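Local coordinates for kelch domain-containing protein (Colletotrichum graminicola M1.001, PDB 5C92), which probably oxidises alcohols at a mononuclear copper site, using a galactose oxidase-like fold built on a kelch-type beta-propeller, at residues F280-V285 with S419-T424; G295-M300 with P331-S336. All blocks are in the same frame, centred on the assembly; numbering follows the deposited sequence.

Contact 1 (F280-V285 with S419-T424). With CU1 (copper (I) ion), chain D.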
ATOM      1  N   PHE A 280      -1.881 -13.572   3.766  1.00 17.81           N
ATOM      2  CA  PHE A 280      -2.880 -12.517   4.066  1.00 19.75           C
ATOM      3  C   PHE A 280      -2.446 -11.502   5.147  1.00 20.33           C
ATOM      4  O   PHE A 280      -3.256 -10.700   5.571  1.00 20.18           O
ATOM      5  CB  PHE A 280      -4.265 -13.068   4.406  1.00 17.00           C
ATOM      6  CG  PHE A 280      -4.735 -14.155   3.489  1.00 18.96           C
ATOM      7  CD1 PHE A 280      -4.743 -13.983   2.120  1.00 20.94           C
ATOM      8  CD2 PHE A 280      -5.225 -15.353   4.011  1.00 20.03           C
ATOM      9  CE1 PHE A 280      -5.208 -14.993   1.282  1.00 20.96           C
ATOM     10  CE2 PHE A 280      -5.667 -16.359   3.179  1.00 18.63           C
ATOM     11  CZ  PHE A 280      -5.603 -16.193   1.810  1.00 19.72           C
ATOM     12  N   ALA A 281      -1.137 -11.340   5.315  1.00 20.84           N
ATOM     13  CA  ALA A 281      -0.562 -10.271   6.142  1.00 19.89           C
ATOM     14  C   ALA A 281      -0.543  -8.960   5.364  1.00 21.16           C
ATOM     15  O   ALA A 281      -0.886  -8.910   4.180  1.00 19.29           O
ATOM     16  CB  ALA A 281       0.837 -10.650   6.544  1.00 19.61           C
ATOM     17  N   ASN A 282      -0.143  -7.914   6.058  1.00 20.03           N
ATOM     18  CA  ASN A 282       0.115  -6.610   5.452  1.00 22.00           C
ATOM     19  C   ASN A 282       1.479  -6.198   5.922  1.00 18.56           C
ATOM     20  O   ASN A 282       1.869  -6.516   7.053  1.00 20.69           O
ATOM     21  CB  ASN A 282      -0.938  -5.557   5.920  1.00 23.22           C
ATOM     22  CG  ASN A 282      -2.305  -5.812   5.344  1.00 20.37           C
ATOM     23  OD1 ASN A 282      -2.653  -5.253   4.333  1.00 21.76           O
ATOM     24  ND2 ASN A 282      -3.079  -6.690   5.984  1.00 21.72           N
ATOM     25  N   ALA A 283       2.179  -5.484   5.064  1.00 18.88           N
ATOM     26  CA  ALA A 283       3.470  -4.889   5.351  1.00 22.37           C
ATOM     27  C   ALA A 283       3.415  -3.392   5.144  1.00 21.60           C
ATOM     28  O   ALA A 283       2.998  -2.926   4.082  1.00 24.41           O
ATOM     29  CB  ALA A 283       4.546  -5.466   4.455  1.00 23.68           C
ATOM     30  N   VAL A 284       3.970  -2.670   6.108  1.00 18.34           N
ATOM     31  CA  VAL A 284       3.931  -1.203   6.128  1.00 22.00           C
ATOM     32  C   VAL A 284       5.366  -0.652   6.357  1.00 20.21           C
ATOM     33  O   VAL A 284       5.996  -1.005   7.341  1.00 20.56           O
ATOM     34  CB  VAL A 284       2.998  -0.690   7.219  1.00 22.35           C
ATOM     35  CG1 VAL A 284       3.023   0.824   7.314  1.00 26.20           C
ATOM     36  CG2 VAL A 284       1.590  -1.175   6.954  1.00 24.66           C
ATOM     37  N   VAL A 285       5.863   0.161   5.415  1.00 21.55           N
ATOM     38  CA  VAL A 285       7.128   0.922   5.611  1.00 22.57           C
ATOM     39  C   VAL A 285       6.934   2.223   6.407  1.00 23.67           C
ATOM     40  O   VAL A 285       5.945   2.933   6.243  1.00 23.77           O
ATOM     41  CB  VAL A 285       7.835   1.171   4.279  1.00 22.98           C
ATOM     42  CG1 VAL A 285       7.041   2.110   3.353  1.00 25.21           C
ATOM     43  CG2 VAL A 285       9.250   1.667   4.552  1.00 26.17           C
ATOM     44  N   SER A 419      -0.896   6.253   0.464  1.00 22.31           N
ATOM     45  CA  SER A 419      -1.246   4.942  -0.064  1.00 22.38           C
ATOM     46  C   SER A 419      -2.589   4.416   0.417  1.00 24.07           C
ATOM     47  O   SER A 419      -3.351   5.087   1.147  1.00 23.79           O
ATOM     48  CB  SER A 419      -0.103   3.936   0.219  1.00 23.33           C
ATOM     49  OG  SER A 419      -0.085   3.579   1.609  1.00 25.16           O
ATOM     50  N   ALA A 420      -2.940   3.269  -0.118  1.00 23.64           N
ATOM     51  CA  ALA A 420      -4.224   2.609   0.136  1.00 25.39           C
ATOM     52  C   ALA A 420      -4.012   1.115  -0.001  1.00 24.59           C
ATOM     53  O   ALA A 420      -3.074   0.686  -0.700  1.00 21.36           O
ATOM     54  CB  ALA A 420      -5.241   3.041  -0.891  1.00 23.80           C
ATOM     55  N   THR A 421      -4.869   0.316   0.607  1.00 19.85           N
ATOM     56  CA  THR A 421      -4.633  -1.124   0.536  1.00 23.67           C
ATOM     57  C   THR A 421      -5.900  -1.911   0.687  1.00 20.78           C
ATOM     58  O   THR A 421      -6.880  -1.450   1.336  1.00 18.16           O
ATOM     59  CB  THR A 421      -3.551  -1.617   1.561  1.00 22.55           C
ATOM     60  OG1 THR A 421      -3.206  -2.986   1.310  1.00 24.16           O
ATOM     61  CG2 THR A 421      -4.037  -1.529   2.954  1.00 25.21           C
ATOM     62  N   THR A 422      -5.911  -3.036  -0.016  1.00 19.18           N
ATOM     63  CA  THR A 422      -6.932  -4.084   0.134  1.00 21.62           C
ATOM     64  C   THR A 422      -6.330  -5.396  -0.405  1.00 20.20           C
ATOM     65  O   THR A 422      -5.474  -5.369  -1.318  1.00 20.31           O
ATOM     66  CB  THR A 422      -8.284  -3.709  -0.537  1.00 23.15           C
ATOM     67  OG1 THR A 422      -9.309  -4.645  -0.170  1.00 22.77           O
ATOM     68  CG2 THR A 422      -8.208  -3.670  -2.050  1.00 25.84           C
ATOM     69  N   HIS A 423      -6.631  -6.489   0.279  1.00 19.19           N
ATOM     70  CA  HIS A 423      -6.270  -7.841  -0.178  1.00 20.66           C
ATOM     71  C   HIS A 423      -4.771  -8.055  -0.269  1.00 22.01           C
ATOM     72  O   HIS A 423      -4.334  -8.797  -1.127  1.00 20.05           O
ATOM     73  CB  HIS A 423      -6.900  -8.123  -1.559  1.00 20.80           C
ATOM     74  CG  HIS A 423      -8.360  -8.369  -1.495  1.00 25.11           C
ATOM     75  ND1 HIS A 423      -9.278  -7.349  -1.336  1.00 30.00           N
ATOM     76  CD2 HIS A 423      -9.072  -9.518  -1.486  1.00 25.86           C
ATOM     77  CE1 HIS A 423     -10.496  -7.854  -1.284  1.00 29.28           C
ATOM     78  NE2 HIS A 423     -10.395  -9.166  -1.346  1.00 28.76           N
ATOM     79  N   THR A 424      -4.016  -7.392   0.612  1.00 21.13           N
ATOM     80  CA  THR A 424      -2.587  -7.412   0.695  1.00 21.84           C
ATOM     81  C   THR A 424      -1.886  -6.518  -0.322  1.00 21.31           C
ATOM     82  O   THR A 424      -0.670  -6.472  -0.304  1.00 28.06           O
ATOM     83  CB  THR A 424      -1.892  -8.830   0.620  1.00 21.71           C
ATOM     84  OG1 THR A 424      -1.926  -9.370  -0.727  1.00 22.00           O
ATOM     85  CG2 THR A 424      -2.509  -9.795   1.644  1.00 23.88           C
TER
HETATM   86 CU   CU1 D 503     -11.840 -10.745  -1.184  0.75 43.18          CU
HETATM   87  O   HOH W   1      -4.607  -5.219   2.348  1.00 20.37           O
HETATM   88  O   HOH W   2      -0.828  -3.882   2.884  1.00 33.36           O
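Asn282 OD1 meets Thr421 through water: two waters, one 2.7 Å and the other 2.8 Å from OD1, each donate a hydrogen bond to it. Both also donate to Thr421 OG1, closing a four-membered ring of oxygens in which OD1 and OG1 stand 3.8 Å apart. The hydroxyl in turn hands its own proton to Val425 O, and one of the two waters receives Thr424 N at 2.8 Å, so that it reaches the loop at Thr424 as well as the strand. The amide is swung to this side because its CG lies anti to the carbonyl carbon (chi1 -70°). In this galactose oxidase-like propeller, Asn282 lies on the inner strand of a blade, while 419-424 is the tip of a hairpin arm that the early-set domain sends into the central channel. The direct packing comes from the Thr424 methyl, CG2, which sits tightly on the backbone, 3.1 Å from Ala281 O and 3.7 Å from Phe280 CA. Just before it, His423 ND1 donates to Thr422 OG1 (2.9 Å), a bond that steadies the imidazole while NE2 binds copper together with His335 and Tyr120.

Contact 2 (G295-M300 with P331-S336). With CU1 (copper (I) ion), chain D.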
ATOM      1  N   GLY A 295      -0.227  -9.652  11.045  1.00 15.79           N
ATOM      2  CA  GLY A 295      -1.337 -10.515  10.670  1.00 16.53           C
ATOM      3  C   GLY A 295      -0.915 -11.708   9.899  1.00 18.57           C
ATOM      4  O   GLY A 295       0.299 -12.111   9.875  1.00 18.53           O
ATOM      5  N   GLY A 296      -1.889 -12.214   9.160  1.00 19.05           N
ATOM      6  CA  GLY A 296      -1.703 -13.411   8.352  1.00 19.75           C
ATOM      7  C   GLY A 296      -1.885 -14.690   9.104  1.00 17.05           C
ATOM      8  O   GLY A 296      -1.929 -14.712  10.317  1.00 20.67           O
ATOM      9  N   MET A 297      -2.010 -15.762   8.349  1.00 19.43           N
ATOM     10  CA  MET A 297      -2.213 -17.082   8.915  1.00 20.09           C
ATOM     11  C   MET A 297      -1.237 -18.082   8.303  1.00 20.58           C
ATOM     12  O   MET A 297      -0.589 -17.799   7.266  1.00 19.42           O
ATOM     13  CB  MET A 297      -3.650 -17.523   8.638  1.00 22.04           C
ATOM     14  CG  MET A 297      -3.952 -17.722   7.156  1.00 20.20           C
ATOM     15  SD  MET A 297      -5.697 -17.681   6.721  1.00 22.66           S
ATOM     16  CE  MET A 297      -6.437 -18.795   7.935  1.00 21.69           C
ATOM     17  N   GLN A 298      -1.217 -19.274   8.894  1.00 20.56           N
ATOM     18  CA  GLN A 298      -0.310 -20.352   8.485  1.00 24.67           C
ATOM     19  C   GLN A 298      -0.885 -21.156   7.352  1.00 24.03           C
ATOM     20  O   GLN A 298      -0.425 -21.020   6.232  1.00 30.65           O
ATOM     21  CB  GLN A 298       0.016 -21.240   9.662  1.00 22.49           C
ATOM     22  CG  GLN A 298       0.750 -20.477  10.723  1.00 29.07           C
ATOM     23  CD  GLN A 298       1.078 -21.339  11.905  1.00 32.35           C
ATOM     24  OE1 GLN A 298       0.225 -21.688  12.672  1.00 39.94           O
ATOM     25  NE2 GLN A 298       2.294 -21.732  11.995  1.00 33.71           N
ATOM     26  N   LYS A 299      -1.983 -21.874   7.569  1.00 24.66           N
ATOM     27  CA  LYS A 299      -2.588 -22.591   6.426  1.00 23.86           C
ATOM     28  C   LYS A 299      -3.706 -21.716   5.890  1.00 22.61           C
ATOM     29  O   LYS A 299      -4.667 -21.407   6.627  1.00 25.65           O
ATOM     30  CB  LYS A 299      -3.118 -24.010   6.754  1.00 30.77           C
ATOM     31  CG  LYS A 299      -3.700 -24.622   5.442  1.00 36.06           C
ATOM     32  CD  LYS A 299      -3.840 -26.098   5.380  0.85 38.66           C
ATOM     33  CE  LYS A 299      -2.515 -26.794   5.289  0.80 37.85           C
ATOM     34  NZ  LYS A 299      -2.889 -28.216   5.174  0.70 42.77           N
ATOM     35  N   MET A 300      -3.624 -21.376   4.613  1.00 18.53           N
ATOM     36  CA  MET A 300      -4.425 -20.305   4.054  1.00 21.22           C
ATOM     37  C   MET A 300      -5.819 -20.741   3.626  1.00 26.38           C
ATOM     38  O   MET A 300      -5.993 -21.620   2.801  1.00 26.95           O
ATOM     39  CB  MET A 300      -3.674 -19.668   2.890  1.00 21.70           C
ATOM     40  CG  MET A 300      -2.349 -19.048   3.348  1.00 25.20           C
ATOM     41  SD  MET A 300      -1.209 -18.664   2.013  1.00 23.05           S
ATOM     42  CE  MET A 300      -2.122 -17.479   1.029  1.00 26.46           C
ATOM     43  N   PRO A 331      -7.522 -12.193  15.267  1.00 24.24           N
ATOM     44  CA  PRO A 331      -6.817 -12.553  14.023  1.00 22.34           C
ATOM     45  C   PRO A 331      -6.978 -11.478  12.954  1.00 24.46           C
ATOM     46  O   PRO A 331      -8.061 -10.917  12.813  1.00 24.61           O
ATOM     47  CB  PRO A 331      -7.531 -13.844  13.560  1.00 23.41           C
ATOM     48  CG  PRO A 331      -8.063 -14.429  14.845  1.00 29.77           C
ATOM     49  CD  PRO A 331      -8.542 -13.193  15.607  1.00 28.42           C
ATOM     50  N   ARG A 332      -5.976 -11.339  12.100  1.00 20.02           N
ATOM     51  CA  ARG A 332      -6.001 -10.382  11.034  1.00 19.67           C
ATOM     52  C   ARG A 332      -5.594 -11.164   9.822  1.00 22.42           C
ATOM     53  O   ARG A 332      -4.417 -11.131   9.366  1.00 18.93           O
ATOM     54  CB  ARG A 332      -5.070  -9.184  11.305  1.00 20.55           C
ATOM     55  CG  ARG A 332      -5.367  -8.338  12.549  1.00 23.80           C
ATOM     56  CD  ARG A 332      -6.718  -7.627  12.465  1.00 24.75           C
ATOM     57  NE  ARG A 332      -6.990  -6.917  13.709  1.00 27.30           N
ATOM     58  CZ  ARG A 332      -8.212  -6.615  14.163  1.00 23.69           C
ATOM     59  NH1 ARG A 332      -9.304  -6.922  13.439  1.00 29.72           N
ATOM     60  NH2 ARG A 332      -8.341  -5.986  15.334  1.00 24.66           N
ATOM     61  N   ASN A 333      -6.566 -11.935   9.326  1.00 18.46           N
ATOM     62  CA  ASN A 333      -6.288 -12.900   8.255  1.00 20.08           C
ATOM     63  C   ASN A 333      -6.839 -12.345   6.906  1.00 18.16           C
ATOM     64  O   ASN A 333      -6.619 -11.190   6.582  1.00 18.40           O
ATOM     65  CB  ASN A 333      -6.824 -14.301   8.570  1.00 19.57           C
ATOM     66  CG  ASN A 333      -6.160 -14.969   9.780  1.00 19.61           C
ATOM     67  OD1 ASN A 333      -6.699 -15.955  10.283  1.00 27.22           O
ATOM     68  ND2 ASN A 333      -5.015 -14.497  10.219  1.00 16.54           N
ATOM     69  N   TYR A 334      -7.569 -13.150   6.146  1.00 19.12           N
ATOM     70  CA  TYR A 334      -8.115 -12.689   4.885  1.00 19.17           C
ATOM     71  C   TYR A 334      -8.943 -11.438   5.110  1.00 17.32           C
ATOM     72  O   TYR A 334      -9.776 -11.421   6.001  1.00 18.47           O
ATOM     73  CB  TYR A 334      -9.031 -13.742   4.250  1.00 19.40           C
ATOM     74  CG  TYR A 334      -9.357 -13.487   2.820  1.00 19.88           C
ATOM     75  CD1 TYR A 334      -8.338 -13.281   1.882  1.00 21.08           C
ATOM     76  CD2 TYR A 334     -10.660 -13.507   2.358  1.00 25.31           C
ATOM     77  CE1 TYR A 334      -8.622 -13.079   0.543  1.00 24.19           C
ATOM     78  CE2 TYR A 334     -10.942 -13.340   0.978  1.00 25.69           C
ATOM     79  CZ  TYR A 334      -9.912 -13.160   0.091  1.00 23.73           C
ATOM     80  OH  TYR A 334     -10.144 -12.997  -1.239  1.00 28.82           O
ATOM     81  N   HIS A 335      -8.838 -10.511   4.177  1.00 18.24           N
ATOM     82  CA  HIS A 335      -9.536  -9.200   4.240  1.00 21.46           C
ATOM     83  C   HIS A 335      -9.131  -8.221   5.379  1.00 21.24           C
ATOM     84  O   HIS A 335      -9.910  -7.316   5.728  1.00 19.93           O
ATOM     85  CB  HIS A 335     -11.042  -9.437   4.310  1.00 23.03           C
ATOM     86  CG  HIS A 335     -11.642  -9.867   3.029  1.00 20.28           C
ATOM     87  ND1 HIS A 335     -12.894 -10.425   2.965  1.00 26.41           N
ATOM     88  CD2 HIS A 335     -11.182  -9.812   1.759  1.00 23.68           C
ATOM     89  CE1 HIS A 335     -13.172 -10.730   1.711  1.00 24.05           C
ATOM     90  NE2 HIS A 335     -12.167 -10.336   0.960  1.00 27.74           N
ATOM     91  N   SER A 336      -7.978  -8.474   6.003  1.00 20.92           N
ATOM     92  CA  SER A 336      -7.365  -7.564   6.953  1.00 19.93           C
ATOM     93  C   SER A 336      -6.593  -6.481   6.219  1.00 20.71           C
ATOM     94  O   SER A 336      -6.198  -6.654   5.055  1.00 21.01           O
ATOM     95  CB  SER A 336      -6.456  -8.322   7.953  1.00 21.52           C
ATOM     96  OG  SER A 336      -5.274  -8.897   7.373  1.00 19.88           O
TER
HETATM   97 CU   CU1 D 503     -11.840 -10.745  -1.184  0.75 43.18          CU
HETATM   98  O   HOH W   3      -3.620 -12.990  12.219  1.00 18.36           O
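Met297 and Asn333 cross at about a right angle, the methionine chain lying across one face of the asparagine side chain. Contact begins at Met297 CB, 3.8 Å from Asn333 CG, and continues to Met297 SD, which rests 4.0 Å from Asn333 CB. The approach is set by the methionine's first torsion, which places CG between the backbone N and the carbonyl carbon (chi1 65°); a bend at chi3 carries CE on along the same face. Phe280 packs on the same methionine and meets the Tyr334 ring edge-to-face.

Beside this crossing, the backbones come close at Gly295 and Gly296, which present no side chain to Arg332 and Asn333. Gly296 N donates a nearly straight bond to Arg332 O (2.8 Å, 171° at the hydrogen), though the donor stands 29° off the carbonyl plane. Gly295 CA adds a CH···O contact to the same oxygen, and a water joins Gly296 O to Arg332 N. The arginine's guanidinium leads away, to Gly350 O and a salt bridge with Asp364.

From Asn333 to Ser336 the chain makes a type II beta turn. Asn333 O is gripped twice there, by Ser336 N at 3.1 Å and by Ser336 OG at 2.8 Å. The turn lays the Tyr334 and His335 rings face against face with an offset toward their rims. His335 ND1 donates to Gly352 O, which helps fix the ring's rotation, and NE2 binds copper at 2.2 Å. A loop between neighbouring propeller blades that delivers a histidine to a copper shared with a tyrosine and a second histidine is the hallmark of the galactose oxidase-like active site.

In the fold
Strand 5-11, at the N terminus, joins the blade that strand 336-340 begins, so the two chain ends of the propeller close on one sheet. Further along, residues 280-285 open the loop that contact 1 closes 134 residues later with 419-424, tying a blade's inner strand to the early-set domain. Contact 2 is nested inside it: 295-300 follows the next strand of the same blade, and 331-336 is the passage into the following one. The nested pair touch directly, Asn282 ND2 making a weak bond to Ser336 O, and both contacts supply a ligand to the same copper ion.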